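Na Glutathione S-transferase 1 (Necator americanus, PDB 2ON7) probably catalyses the conjugation of reduced glutathione to electrophilic compounds, as a hookworm member of the glutathione S-transferase family. Local coordinates at residues 103-108 with 123-128; 52-57 with 69-74; 146-151 with 155-160. All coordinates share one frame; numbering follows the deposited sequence.

Contact 1 of 3, residues 103-108 with 123-128; sequences KSFFYT and EVLLPA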
# COMPACT_ATOMS: atom_id res chain seq x y z
N LYS A 103 14.38 -0.70 -4.75
CA LYS A 103 14.68 -2.04 -4.21
C LYS A 103 16.02 -2.65 -4.71
O LYS A 103 16.77 -3.23 -3.93
CB LYS A 103 13.52 -2.98 -4.53
CG LYS A 103 13.36 -4.14 -3.59
CD LYS A 103 11.98 -4.74 -3.76
CE LYS A 103 11.90 -6.09 -3.05
NZ LYS A 103 12.13 -5.94 -1.57
N SER A 104 16.33 -2.52 -5.99
CA SER A 104 17.61 -2.95 -6.51
C SER A 104 18.84 -2.12 -6.06
O SER A 104 19.95 -2.66 -5.98
CB SER A 104 17.57 -3.02 -8.04
OG SER A 104 17.47 -1.73 -8.59
N PHE A 105 18.67 -0.82 -5.83
CA PHE A 105 19.77 -0.05 -5.26
C PHE A 105 20.03 -0.40 -3.80
O PHE A 105 21.16 -0.74 -3.44
CB PHE A 105 19.57 1.46 -5.38
CG PHE A 105 20.58 2.23 -4.59
CD1 PHE A 105 21.86 2.46 -5.11
CD2 PHE A 105 20.29 2.65 -3.29
CE1 PHE A 105 22.83 3.13 -4.37
CE2 PHE A 105 21.24 3.32 -2.54
CZ PHE A 105 22.53 3.56 -3.08
N PHE A 106 18.98 -0.28 -2.97
CA PHE A 106 19.02 -0.52 -1.52
C PHE A 106 19.61 -1.87 -1.12
O PHE A 106 20.55 -1.93 -0.34
CB PHE A 106 17.60 -0.40 -0.96
CG PHE A 106 17.54 -0.20 0.53
CD1 PHE A 106 17.27 -1.29 1.38
CD2 PHE A 106 17.75 1.07 1.09
CE1 PHE A 106 17.22 -1.12 2.77
CE2 PHE A 106 17.67 1.25 2.49
CZ PHE A 106 17.41 0.16 3.32
N TYR A 107 19.07 -2.95 -1.69
CA TYR A 107 19.55 -4.32 -1.42
C TYR A 107 21.00 -4.56 -1.84
O TYR A 107 21.66 -5.45 -1.28
CB TYR A 107 18.58 -5.35 -2.03
CG TYR A 107 17.31 -5.51 -1.19
CD1 TYR A 107 17.08 -6.67 -0.43
CD2 TYR A 107 16.38 -4.48 -1.11
CE1 TYR A 107 15.92 -6.80 0.36
CE2 TYR A 107 15.23 -4.60 -0.32
CZ TYR A 107 15.00 -5.76 0.41
OH TYR A 107 13.85 -5.84 1.19
N THR A 108 21.50 -3.78 -2.80
CA THR A 108 22.91 -3.78 -3.16
C THR A 108 23.74 -2.95 -2.17
O THR A 108 24.82 -3.39 -1.77
CB THR A 108 23.16 -3.30 -4.64
OG1 THR A 108 22.57 -4.24 -5.55
CG2 THR A 108 24.66 -3.20 -4.95
N GLU A 123 21.42 5.31 -12.26
CA GLU A 123 20.32 4.83 -13.12
C GLU A 123 18.99 4.45 -12.41
O GLU A 123 17.94 4.39 -13.06
CB GLU A 123 20.81 3.69 -14.02
CG GLU A 123 21.74 4.13 -15.18
CD GLU A 123 22.36 2.96 -15.94
OE1 GLU A 123 22.62 3.10 -17.16
OE2 GLU A 123 22.58 1.88 -15.33
N VAL A 124 19.04 4.22 -11.10
CA VAL A 124 17.89 3.71 -10.35
C VAL A 124 17.52 4.60 -9.15
O VAL A 124 16.42 5.15 -9.13
CB VAL A 124 18.06 2.17 -9.98
CG1 VAL A 124 16.96 1.69 -9.08
CG2 VAL A 124 18.11 1.31 -11.25
N LEU A 125 18.40 4.76 -8.17
CA LEU A 125 18.12 5.62 -6.98
C LEU A 125 17.82 7.12 -7.33
O LEU A 125 16.80 7.66 -6.91
CB LEU A 125 19.27 5.54 -5.96
CG LEU A 125 19.16 5.65 -4.43
CD1 LEU A 125 20.37 6.40 -3.87
CD2 LEU A 125 17.86 6.27 -3.89
N LEU A 126 18.71 7.79 -8.06
CA LEU A 126 18.59 9.25 -8.24
C LEU A 126 17.30 9.72 -9.00
O LEU A 126 16.60 10.61 -8.51
CB LEU A 126 19.88 9.87 -8.81
CG LEU A 126 21.16 9.85 -7.94
CD1 LEU A 126 22.24 10.67 -8.60
CD2 LEU A 126 20.92 10.36 -6.53
N PRO A 127 17.01 9.13 -10.19
CA PRO A 127 15.68 9.29 -10.78
C PRO A 127 14.52 9.06 -9.79
O PRO A 127 13.80 10.02 -9.45
CB PRO A 127 15.66 8.24 -11.90
CG PRO A 127 17.11 8.13 -12.31
CD PRO A 127 17.93 8.36 -11.06
N ALA A 128 14.34 7.83 -9.32
CA ALA A 128 13.28 7.51 -8.38
C ALA A 128 13.12 8.54 -7.24
O ALA A 128 12.01 8.79 -6.77
CB ALA A 128 13.51 6.11 -7.79
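Ser104, which faces Val124 across this contact, is also held within its own helix by a side-chain hydrogen bond. Its carbonyl O accepts from the hydroxyl of Thr108, with Thr108 OG1 3.1 Å from Ser104 O. The hydroxyl lies nearly in line with the carbonyl, at a C=O...donor angle of 173°. Both residues belong to helix 82-109, which is kinked here. In a regular helix Ser104 O would receive the backbone N of Thr108. That N instead makes a weak bond to Phe105 O, and the threonine side chain serves the carbonyl.

Across to helix 117-141 the contact is one of packing. Ser104 OG rests against a methyl, 3.5 Å from Val124 CG1. Arg113, from the loop between the two helices, touches Ser104 and Thr108.

Most of the buried surface comes from Phe105 and Leu125. The ring of Phe105 stands with CG anti to the backbone N (chi1 170°), and Leu125 lies over one of its faces. Leu125 CG is 3.7 Å from the ring centroid of Phe105 and 24° off the normal, a CH-pi contact displaced toward the rim. The leucine spans the ring obliquely. Its CB lies nearest the attached end, 3.8 Å from Phe105 CG. Its CD1 reaches the far half, 3.5 Å from Phe105 CE2.

Met167 of helix 155-168 touches both Phe105 and Leu125, and Tyr98 and Ile102 also pack on the leucine. The contact therefore joins three helices of the all-helical C-terminal domain. The segment axes come within 8.7 Å. The chemistry across the interface is mostly dispersion and CH-pi contact, with one hydroxyl laid against a methyl, so the two helices probably hold together here by the fit of the leucine on the ring face.

Contact 2 of 3, residues 52-57 with 69-74; sequences PVLEVD and RYLARQ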
# COMPACT_ATOMS: atom_id res chain seq x y z
N PRO A 52 7.32 -7.32 9.01
CA PRO A 52 6.89 -7.33 10.44
C PRO A 52 5.47 -7.87 10.75
O PRO A 52 4.57 -7.71 9.97
CB PRO A 52 6.94 -5.84 10.79
CG PRO A 52 6.55 -5.19 9.47
CD PRO A 52 7.32 -5.96 8.45
N VAL A 53 5.29 -8.48 11.91
CA VAL A 53 3.94 -8.89 12.35
C VAL A 53 3.62 -8.27 13.71
O VAL A 53 4.44 -8.29 14.61
CB VAL A 53 3.75 -10.46 12.44
CG1 VAL A 53 2.41 -10.77 13.07
CG2 VAL A 53 3.79 -11.16 11.07
N LEU A 54 2.41 -7.73 13.84
CA LEU A 54 1.91 -7.15 15.11
C LEU A 54 0.86 -8.04 15.72
O LEU A 54 -0.19 -8.28 15.10
CB LEU A 54 1.27 -5.76 14.85
CG LEU A 54 0.58 -5.05 16.05
CD1 LEU A 54 1.61 -4.53 17.00
CD2 LEU A 54 -0.37 -3.94 15.59
N GLU A 55 1.13 -8.54 16.92
CA GLU A 55 0.05 -9.15 17.66
C GLU A 55 -0.49 -8.13 18.63
O GLU A 55 0.28 -7.44 19.29
CB GLU A 55 0.48 -10.38 18.40
CG GLU A 55 0.96 -11.47 17.54
CD GLU A 55 1.46 -12.62 18.38
OE1 GLU A 55 1.61 -12.45 19.61
OE2 GLU A 55 1.67 -13.71 17.83
N VAL A 56 -1.82 -8.00 18.65
CA VAL A 56 -2.52 -7.26 19.69
C VAL A 56 -3.41 -8.22 20.46
O VAL A 56 -4.34 -8.84 19.89
CB VAL A 56 -3.23 -5.95 19.17
CG1 VAL A 56 -3.05 -5.71 17.65
CG2 VAL A 56 -4.68 -5.79 19.71
N ASP A 57 -3.11 -8.37 21.75
CA ASP A 57 -3.71 -9.41 22.58
C ASP A 57 -3.69 -10.80 21.88
O ASP A 57 -4.64 -11.55 21.96
CB ASP A 57 -5.14 -9.04 23.04
CG ASP A 57 -5.20 -7.78 23.92
OD1 ASP A 57 -6.05 -6.89 23.63
OD2 ASP A 57 -4.43 -7.66 24.89
N ARG A 69 -0.71 2.01 10.12
CA ARG A 69 -1.95 2.77 10.09
C ARG A 69 -2.77 2.44 11.31
O ARG A 69 -3.29 3.35 11.95
CB ARG A 69 -2.74 2.51 8.81
CG ARG A 69 -4.09 3.26 8.66
CD ARG A 69 -4.83 2.86 7.41
NE ARG A 69 -3.91 2.99 6.28
CZ ARG A 69 -3.30 1.97 5.66
NH1 ARG A 69 -3.55 0.70 5.98
NH2 ARG A 69 -2.45 2.23 4.69
N TYR A 70 -2.83 1.16 11.67
CA TYR A 70 -3.65 0.69 12.77
C TYR A 70 -3.19 1.37 14.09
O TYR A 70 -4.02 1.95 14.83
CB TYR A 70 -3.60 -0.86 12.88
CG TYR A 70 -4.23 -1.39 14.16
CD1 TYR A 70 -5.59 -1.67 14.23
CD2 TYR A 70 -3.45 -1.63 15.31
CE1 TYR A 70 -6.19 -2.12 15.41
CE2 TYR A 70 -4.06 -2.10 16.52
CZ TYR A 70 -5.43 -2.33 16.54
OH TYR A 70 -6.06 -2.78 17.66
N LEU A 71 -1.91 1.26 14.40
CA LEU A 71 -1.39 1.82 15.63
C LEU A 71 -1.62 3.33 15.66
O LEU A 71 -2.09 3.83 16.69
CB LEU A 71 0.11 1.49 15.81
CG LEU A 71 0.42 -0.00 15.94
CD1 LEU A 71 1.91 -0.24 15.74
CD2 LEU A 71 -0.08 -0.54 17.30
N ALA A 72 -1.37 4.03 14.54
CA ALA A 72 -1.63 5.47 14.43
C ALA A 72 -3.06 5.87 14.77
O ALA A 72 -3.28 6.88 15.45
CB ALA A 72 -1.27 5.98 13.04
N ARG A 73 -4.02 5.08 14.28
CA ARG A 73 -5.42 5.33 14.55
C ARG A 73 -5.67 5.19 16.02
O ARG A 73 -6.37 6.04 16.60
CB ARG A 73 -6.32 4.39 13.74
CG ARG A 73 -6.42 4.71 12.22
CD ARG A 73 -7.47 3.85 11.60
NE ARG A 73 -7.59 3.98 10.16
CZ ARG A 73 -8.21 3.09 9.37
NH1 ARG A 73 -8.76 2.00 9.91
NH2 ARG A 73 -8.29 3.29 8.06
N GLN A 74 -5.10 4.14 16.63
CA GLN A 74 -5.26 3.83 18.05
C GLN A 74 -4.77 4.97 18.95
O GLN A 74 -5.37 5.23 20.02
CB GLN A 74 -4.49 2.55 18.42
CG GLN A 74 -5.05 1.25 17.85
CD GLN A 74 -6.53 1.18 18.05
OE1 GLN A 74 -7.01 1.25 19.19
NE2 GLN A 74 -7.28 1.09 16.94
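Leu54 and Val56 of strand 53-56 pack on Tyr70 of helix 64-75, joining sheet and helix in the thioredoxin-like N-terminal domain. Pro52, just ahead of the strand, follows a cis peptide bond, the cis-proline characteristic of this fold.

Leu54 buries the most surface. Its CG stands anti to the backbone N (chi1 175°), and its CD2 reaches the helix. The Leu54 side chain meets Leu71 tip to tip, with the two CD2 atoms of Leu54 and Leu71 3.8 Å apart. It also crosses the Tyr70 side chain at about a right angle, Leu54 CD2 lying 3.9 Å from Tyr70 CD2.

Tyr70 is second. Its side chain comes from the helix to meet Val56 from the opposite direction, with the ring also touching Leu54. Gln74 CG, one turn on, lies 3.7 Å above the plane of the Tyr70 ring.

The dimer interface adjoins this packing. Ala86 of the second subunit touches Tyr70, and Phe83 of the second subunit touches Val56. Arg73 forms a salt bridge with Glu85 of the second subunit.

Val56 uses both branches: CG1 is 3.9 Å from Tyr70 CE2, and CG2 is 3.9 Å from Tyr70 OH.

Contact 3 of 3, residues 146-151 with 155-160; sequences GFLVGD and WVDLLV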
# COMPACT_ATOMS: atom_id res chain seq x y z
N GLY A 146 5.12 22.50 8.57
CA GLY A 146 6.21 21.59 8.29
C GLY A 146 5.85 20.09 8.33
O GLY A 146 6.71 19.26 8.07
N PHE A 147 4.62 19.75 8.69
CA PHE A 147 4.15 18.33 8.68
C PHE A 147 3.51 18.08 7.33
O PHE A 147 2.90 18.99 6.75
CB PHE A 147 3.09 18.08 9.74
CG PHE A 147 3.57 18.25 11.15
CD1 PHE A 147 3.24 19.40 11.87
CD2 PHE A 147 4.30 17.24 11.78
CE1 PHE A 147 3.68 19.58 13.21
CE2 PHE A 147 4.72 17.37 13.09
CZ PHE A 147 4.40 18.57 13.82
N LEU A 148 3.65 16.86 6.84
CA LEU A 148 3.18 16.45 5.50
C LEU A 148 1.66 16.59 5.23
O LEU A 148 1.26 16.94 4.12
CB LEU A 148 3.65 15.02 5.18
CG LEU A 148 5.13 14.80 4.81
CD1 LEU A 148 5.40 13.33 4.78
CD2 LEU A 148 5.47 15.43 3.48
N VAL A 149 0.84 16.32 6.25
CA VAL A 149 -0.62 16.57 6.16
C VAL A 149 -1.16 17.21 7.42
O VAL A 149 -0.85 16.78 8.52
CB VAL A 149 -1.47 15.31 5.64
CG1 VAL A 149 -0.69 14.04 5.67
CG2 VAL A 149 -2.83 15.17 6.32
N GLY A 150 -1.93 18.29 7.25
CA GLY A 150 -2.49 18.99 8.41
C GLY A 150 -1.42 19.78 9.12
O GLY A 150 -0.45 20.26 8.50
N ASP A 151 -1.55 19.91 10.43
CA ASP A 151 -0.57 20.67 11.19
C ASP A 151 -0.18 19.92 12.44
O ASP A 151 0.17 20.52 13.48
CB ASP A 151 -1.12 22.05 11.57
CG ASP A 151 -2.48 21.96 12.27
OD1 ASP A 151 -2.98 23.02 12.64
OD2 ASP A 151 -3.04 20.83 12.43
N TRP A 155 1.68 9.36 10.92
CA TRP A 155 2.65 8.29 10.67
C TRP A 155 3.50 8.40 9.41
O TRP A 155 4.60 7.85 9.39
CB TRP A 155 1.97 6.88 10.73
CG TRP A 155 0.88 6.56 9.73
CD1 TRP A 155 -0.43 6.98 9.75
CD2 TRP A 155 0.99 5.69 8.58
NE1 TRP A 155 -1.11 6.45 8.68
CE2 TRP A 155 -0.27 5.65 7.95
CE3 TRP A 155 2.05 4.94 8.02
CZ2 TRP A 155 -0.50 4.91 6.78
CZ3 TRP A 155 1.82 4.18 6.86
CH2 TRP A 155 0.54 4.17 6.25
N VAL A 156 3.02 9.04 8.32
CA VAL A 156 3.91 9.24 7.15
C VAL A 156 5.13 10.11 7.47
O VAL A 156 6.20 9.86 6.93
CB VAL A 156 3.31 9.97 5.92
CG1 VAL A 156 3.14 9.04 4.77
CG2 VAL A 156 2.16 10.84 6.25
N ASP A 157 4.94 11.16 8.26
CA ASP A 157 6.07 11.98 8.74
C ASP A 157 7.29 11.09 9.17
O ASP A 157 8.44 11.37 8.84
CB ASP A 157 5.59 12.90 9.86
CG ASP A 157 4.58 13.98 9.34
OD1 ASP A 157 3.51 14.20 9.95
OD2 ASP A 157 4.88 14.59 8.28
N LEU A 158 7.00 9.97 9.83
CA LEU A 158 7.99 9.08 10.41
C LEU A 158 8.61 8.20 9.36
O LEU A 158 9.83 8.07 9.29
CB LEU A 158 7.33 8.21 11.48
CG LEU A 158 6.46 8.84 12.55
CD1 LEU A 158 5.76 7.72 13.31
CD2 LEU A 158 7.33 9.67 13.50
N LEU A 159 7.75 7.60 8.54
CA LEU A 159 8.18 6.83 7.39
C LEU A 159 9.27 7.53 6.61
O LEU A 159 10.36 6.95 6.37
CB LEU A 159 7.00 6.58 6.46
CG LEU A 159 6.12 5.35 6.63
CD1 LEU A 159 5.14 5.31 5.43
CD2 LEU A 159 6.95 4.00 6.80
N VAL A 160 8.96 8.76 6.21
CA VAL A 160 9.79 9.59 5.31
C VAL A 160 11.00 10.23 6.02
O VAL A 160 12.12 10.21 5.50
CB VAL A 160 8.90 10.73 4.67
CG1 VAL A 160 9.70 11.66 3.80
CG2 VAL A 160 7.72 10.14 3.90
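Leu148 and Asp157 share the hydrogen bond that ties loop 146-151 to the helix. The backbone N of Leu148 donates to Asp157 OD2 over 3.0 Å, nearly straight at 170°. OD2 uses its syn lone pair, on the side of the other oxygen. That other oxygen, OD1, accepts from the backbone N of Thr154. The buried carboxylate is thus gripped at both oxygens by backbone N-H groups, which fixes its rotation. The two side chains run antiparallel, Leu148 CB 3.4 Å from Asp157 OD2.

A ring edge adds to this. Phe147 CD2 comes 3.6 Å from Asp157 OD1, which lies near the ring plane. Ring and carboxylate planes are turned 59° apart. Lys187 makes a cation-pi contact with the same ring.

Apolar contacts complete the join. Leu148 CD1 rests against two valines one helix turn apart, 4.1 Å from Val156 CB and 4.0 Å from Val160 CG2. Val149 CG1 lies 4.3 Å from Val156 CG2. His184 of helix 179-189 also packs on Leu148.

The Thr154 to Asp157 bond is one of the two bonds of a capping box, consistent with the Ser/Thr-x-x-Asp motif of the glutathione S-transferase fold, where a buried aspartate links the first-turn region of this helix to the preceding loop.

Overall arrangement
The three contacts follow one another along the chain without interleaving. Contact 2 lies in the thioredoxin-like domain, and contacts 1 and 3 in the helical domain. Contacts 2 and 3 touch, although their centres are 19 Å apart: Trp155 CD1 packs 3.5 Å from Ala72 CB, across the domain boundary. Trp155 also touches Cys68, which is in a disulfide with Cys17. Contact 1 touches neither: its nearest atoms stay about 10 Å from both, and its centre is 30 Å from that of contact 2 and 24 Å from that of contact 3. Helix 155-168 links contacts 3 and 1 through Met167. In relatives the glutathione site lies near the cis-proline, here Pro52 in contact 2.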